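Long-range contact in putative outer membrane protein (LpxR) (Salmonella typhimurium, PDB 3FID), which probably removes acyl chains from lipid A as a beta-barrel deacylase of the outer membrane: residues 250-255 against 274-279. Numbering follows the deposited sequence.
Sequences KTVDEY and KVTSEF. With CXE (pentaethylene glycol monodecyl ether), chain L.
Thr276 has chi1 near +69°, which sets OG1 between its own backbone N and carbonyl carbon and turns it to the backbone of Asp253. There OG1 accepts a hydrogen bond from Asp253 N at 2.9 Å, almost straight at 174°. This side-chain oxygen takes the place of the Thr276 carbonyl of regular antiparallel pairing, just past the end of strand 266-275. Thr276 N returns a bond to Asp253 O, so two bonds grip the pair. A water accepts a hydrogen bond from Thr276 OG1 at 2.7 Å and donates to Thr251 O and Ser277 O. It links the two segments where they part. Further along, Tyr255 and Lys274 form an antiparallel hydrogen-bonded pair, with Tyr255 N to Lys274 O at 2.8 Å and Lys274 N to Tyr255 O at 3.0 Å.

Their side chains run side by side. Lys274 bends at chi3 (92°), and its CE lies 4.0 Å from Tyr255 CD2. Thr276 CG2 sits at the ring edge. Detergent atom C13 lies over one ring face, 3.8 Å above the plane, so Tyr255 belongs to the detergent-contacting surface. Val252, Glu254 and Val275 lie on the other side of the hairpin. Val252 CG1 meets Val275 CG1 at 3.7 Å, while Val275 CG2 packs against Glu254 CG.

Salt bridges hold Asp253 to Arg225, Glu254 to Arg226 and Arg256, and Lys274 to Asp284. The contact joins the ends of hairpin strands 251-263 and 266-275 in the beta-barrel. Strand 215-228 pairs with the first, strand 285-295 with the second, and Tyr23 of helix 16-23 touches Tyr255 and Lys274.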
ATOM      1  N   LYS A 250      17.342  -6.576   2.164  1.00 12.72           N
ATOM      2  CA  LYS A 250      17.498  -5.168   2.460  1.00 14.57           C
ATOM      3  C   LYS A 250      17.092  -4.247   1.312  1.00 14.33           C
ATOM      4  O   LYS A 250      16.838  -3.079   1.544  1.00 15.23           O
ATOM      5  CB  LYS A 250      18.929  -4.889   2.928  1.00 14.70           C
ATOM      6  CG  LYS A 250      19.236  -5.744   4.181  1.00 19.56           C
ATOM      7  CD  LYS A 250      19.903  -4.934   5.255  1.00 26.50           C
ATOM      8  CE  LYS A 250      21.409  -5.162   5.300  1.00 28.31           C
ATOM      9  NZ  LYS A 250      21.761  -6.395   6.045  1.00 32.16           N
ATOM     10  N   THR A 251      17.043  -4.768   0.089  1.00 14.01           N
ATOM     11  CA  THR A 251      16.626  -3.982  -1.071  1.00 14.52           C
ATOM     12  C   THR A 251      15.342  -4.552  -1.648  1.00 14.15           C
ATOM     13  O   THR A 251      15.269  -5.741  -2.018  1.00 13.49           O
ATOM     14  CB  THR A 251      17.743  -3.911  -2.146  1.00 15.35           C
ATOM     15  OG1 THR A 251      18.948  -3.459  -1.517  1.00 15.23           O
ATOM     16  CG2 THR A 251      17.372  -2.941  -3.203  1.00 15.74           C
ATOM     17  N   VAL A 252      14.316  -3.694  -1.694  1.00 13.29           N
ATOM     18  CA  VAL A 252      12.974  -4.104  -2.103  1.00 11.82           C
ATOM     19  C   VAL A 252      12.432  -3.055  -3.103  1.00 11.81           C
ATOM     20  O   VAL A 252      12.431  -1.852  -2.828  1.00 12.27           O
ATOM     21  CB  VAL A 252      12.019  -4.266  -0.852  1.00 11.93           C
ATOM     22  CG1 VAL A 252      10.559  -4.469  -1.295  1.00  9.86           C
ATOM     23  CG2 VAL A 252      12.447  -5.437   0.030  1.00 10.60           C
ATOM     24  N   ASP A 253      11.985  -3.523  -4.259  1.00 11.95           N
ATOM     25  CA  ASP A 253      11.405  -2.656  -5.286  1.00 12.29           C
ATOM     26  C   ASP A 253       9.909  -2.827  -5.303  1.00 11.29           C
ATOM     27  O   ASP A 253       9.404  -3.948  -5.145  1.00 12.05           O
ATOM     28  CB  ASP A 253      11.936  -3.031  -6.670  1.00 12.00           C
ATOM     29  CG  ASP A 253      13.413  -2.762  -6.821  1.00 14.89           C
ATOM     30  OD1 ASP A 253      13.957  -1.973  -6.031  1.00 17.96           O
ATOM     31  OD2 ASP A 253      14.020  -3.354  -7.739  1.00 15.04           O
ATOM     32  N   GLU A 254       9.199  -1.717  -5.505  1.00 10.92           N
ATOM     33  CA  GLU A 254       7.736  -1.733  -5.645  1.00 10.29           C
ATOM     34  C   GLU A 254       7.301  -1.072  -6.958  1.00 10.29           C
ATOM     35  O   GLU A 254       7.662   0.091  -7.235  1.00 10.45           O
ATOM     36  CB  GLU A 254       7.058  -1.029  -4.466  1.00 10.43           C
ATOM     37  CG  GLU A 254       5.492  -1.026  -4.570  1.00  8.37           C
ATOM     38  CD  GLU A 254       4.829  -0.464  -3.343  1.00 11.42           C
ATOM     39  OE1 GLU A 254       5.221  -0.864  -2.241  1.00 10.62           O
ATOM     40  OE2 GLU A 254       3.883   0.346  -3.478  1.00 11.61           O
ATOM     41  N   TYR A 255       6.538  -1.812  -7.755  1.00  9.47           N
ATOM     42  CA  TYR A 255       6.026  -1.332  -9.040  1.00 10.05           C
ATOM     43  C   TYR A 255       4.536  -1.076  -8.919  1.00 10.11           C
ATOM     44  O   TYR A 255       3.823  -1.857  -8.286  1.00  9.98           O
ATOM     45  CB  TYR A 255       6.239  -2.407 -10.109  1.00 10.61           C
ATOM     46  CG  TYR A 255       7.685  -2.637 -10.417  1.00 11.66           C
ATOM     47  CD1 TYR A 255       8.275  -2.001 -11.509  1.00 13.31           C
ATOM     48  CD2 TYR A 255       8.480  -3.496  -9.627  1.00 12.70           C
ATOM     49  CE1 TYR A 255       9.601  -2.204 -11.827  1.00 14.44           C
ATOM     50  CE2 TYR A 255       9.825  -3.707  -9.940  1.00 14.64           C
ATOM     51  CZ  TYR A 255      10.376  -3.042 -11.034  1.00 15.09           C
ATOM     52  OH  TYR A 255      11.709  -3.190 -11.381  1.00 16.65           O
ATOM     53  N   LYS A 274       3.357  -4.729  -7.752  1.00 10.07           N
ATOM     54  CA  LYS A 274       4.274  -5.833  -7.465  1.00 10.60           C
ATOM     55  C   LYS A 274       5.329  -5.389  -6.464  1.00  9.54           C
ATOM     56  O   LYS A 274       5.933  -4.323  -6.603  1.00 10.00           O
ATOM     57  CB  LYS A 274       4.968  -6.358  -8.728  1.00 10.83           C
ATOM     58  CG  LYS A 274       5.794  -7.657  -8.459  1.00 12.80           C
ATOM     59  CD  LYS A 274       6.574  -8.118  -9.665  1.00 12.31           C
ATOM     60  CE  LYS A 274       7.991  -7.508  -9.643  1.00 16.13           C
ATOM     61  NZ  LYS A 274       8.896  -8.288 -10.541  1.00 14.86           N
ATOM     62  N   VAL A 275       5.581  -6.237  -5.468  1.00  9.54           N
ATOM     63  CA  VAL A 275       6.657  -5.977  -4.538  1.00  9.06           C
ATOM     64  C   VAL A 275       7.693  -7.106  -4.720  1.00  9.77           C
ATOM     65  O   VAL A 275       7.312  -8.290  -4.730  1.00  9.82           O
ATOM     66  CB  VAL A 275       6.110  -5.908  -3.085  1.00  7.95           C
ATOM     67  CG1 VAL A 275       7.250  -5.807  -2.060  1.00  7.72           C
ATOM     68  CG2 VAL A 275       5.116  -4.675  -2.922  1.00  8.09           C
ATOM     69  N   THR A 276       8.960  -6.758  -4.914  1.00  9.76           N
ATOM     70  CA  THR A 276       9.991  -7.797  -5.064  1.00 10.28           C
ATOM     71  C   THR A 276      10.271  -8.521  -3.739  1.00  9.71           C
ATOM     72  O   THR A 276       9.969  -8.008  -2.667  1.00  9.90           O
ATOM     73  CB  THR A 276      11.299  -7.307  -5.745  1.00 10.64           C
ATOM     74  OG1 THR A 276      12.001  -6.401  -4.887  1.00 10.29           O
ATOM     75  CG2 THR A 276      10.965  -6.636  -7.098  1.00 10.19           C
ATOM     76  N   SER A 277      10.802  -9.732  -3.826  1.00 10.06           N
ATOM     77  CA  SER A 277      11.040 -10.559  -2.653  1.00  9.50           C
ATOM     78  C   SER A 277      11.498  -9.775  -1.411  1.00  9.52           C
ATOM     79  O   SER A 277      12.566  -9.155  -1.403  1.00 10.26           O
ATOM     80  CB  SER A 277      12.082 -11.644  -2.966  1.00 10.69           C
ATOM     81  OG  SER A 277      12.170 -12.544  -1.869  1.00 12.13           O
ATOM     82  N   GLU A 278      10.730  -9.864  -0.339  1.00  9.89           N
ATOM     83  CA  GLU A 278      11.122  -9.180   0.926  1.00 10.63           C
ATOM     84  C   GLU A 278      12.019  -9.981   1.882  1.00 10.83           C
ATOM     85  O   GLU A 278      12.449  -9.470   2.923  1.00 10.85           O
ATOM     86  CB  GLU A 278       9.855  -8.722   1.652  1.00  9.82           C
ATOM     87  CG  GLU A 278       9.109  -7.667   0.819  1.00 11.17           C
ATOM     88  CD  GLU A 278       7.974  -7.039   1.608  1.00 13.87           C
ATOM     89  OE1 GLU A 278       6.970  -7.715   1.812  1.00 13.47           O
ATOM     90  OE2 GLU A 278       8.109  -5.871   2.028  1.00 16.05           O
ATOM     91  N   PHE A 279      12.278 -11.239   1.537  1.00 12.09           N
ATOM     92  CA  PHE A 279      13.192 -12.063   2.329  1.00 12.11           C
ATOM     93  C   PHE A 279      13.850 -13.131   1.483  1.00 12.02           C
ATOM     94  O   PHE A 279      13.353 -13.512   0.403  1.00 11.38           O
ATOM     95  CB  PHE A 279      12.513 -12.681   3.564  1.00 12.29           C
ATOM     96  CG  PHE A 279      11.243 -13.399   3.263  1.00 12.66           C
ATOM     97  CD1 PHE A 279      10.029 -12.694   3.170  1.00 13.44           C
ATOM     98  CD2 PHE A 279      11.226 -14.790   3.106  1.00 11.41           C
ATOM     99  CE1 PHE A 279       8.849 -13.362   2.894  1.00 10.51           C
ATOM    100  CE2 PHE A 279      10.020 -15.466   2.824  1.00 10.42           C
ATOM    101  CZ  PHE A 279       8.851 -14.758   2.723  1.00 11.62           C
TER
HETATM  102  C1  CXE L 306      11.704   5.760 -14.639  1.00 29.58           C
HETATM  103  C2  CXE L 306      10.231   6.050 -14.874  1.00 29.08           C
HETATM  104  C3  CXE L 306       9.367   5.100 -14.057  1.00 25.29           C
HETATM  105  C4  CXE L 306       8.583   4.115 -14.910  1.00 26.28           C
HETATM  106  C5  CXE L 306       8.748   2.699 -14.355  1.00 24.55           C
HETATM  107  C6  CXE L 306       7.409   1.973 -14.222  1.00 23.61           C
HETATM  108  C7  CXE L 306       7.597   0.483 -14.403  1.00 24.37           C
HETATM  109  C8  CXE L 306       6.294  -0.266 -14.265  1.00 23.21           C
HETATM  110  C9  CXE L 306       6.265  -1.440 -15.225  1.00 27.51           C
HETATM  111  C10 CXE L 306       6.181  -2.791 -14.515  1.00 30.00           C
HETATM  112  O11 CXE L 306       6.843  -3.762 -15.323  1.00 32.32           O
HETATM  113  C12 CXE L 306       6.918  -5.074 -14.759  1.00 33.88           C
HETATM  114  C13 CXE L 306       8.027  -5.207 -13.719  1.00 35.74           C
HETATM  115  O14 CXE L 306       9.306  -5.271 -14.356  1.00 38.42           O
HETATM  116  C15 CXE L 306      10.356  -5.641 -13.456  1.00 36.08           C
HETATM  117  O   HOH W   1      13.748  -7.543  -3.247  1.00  6.87           O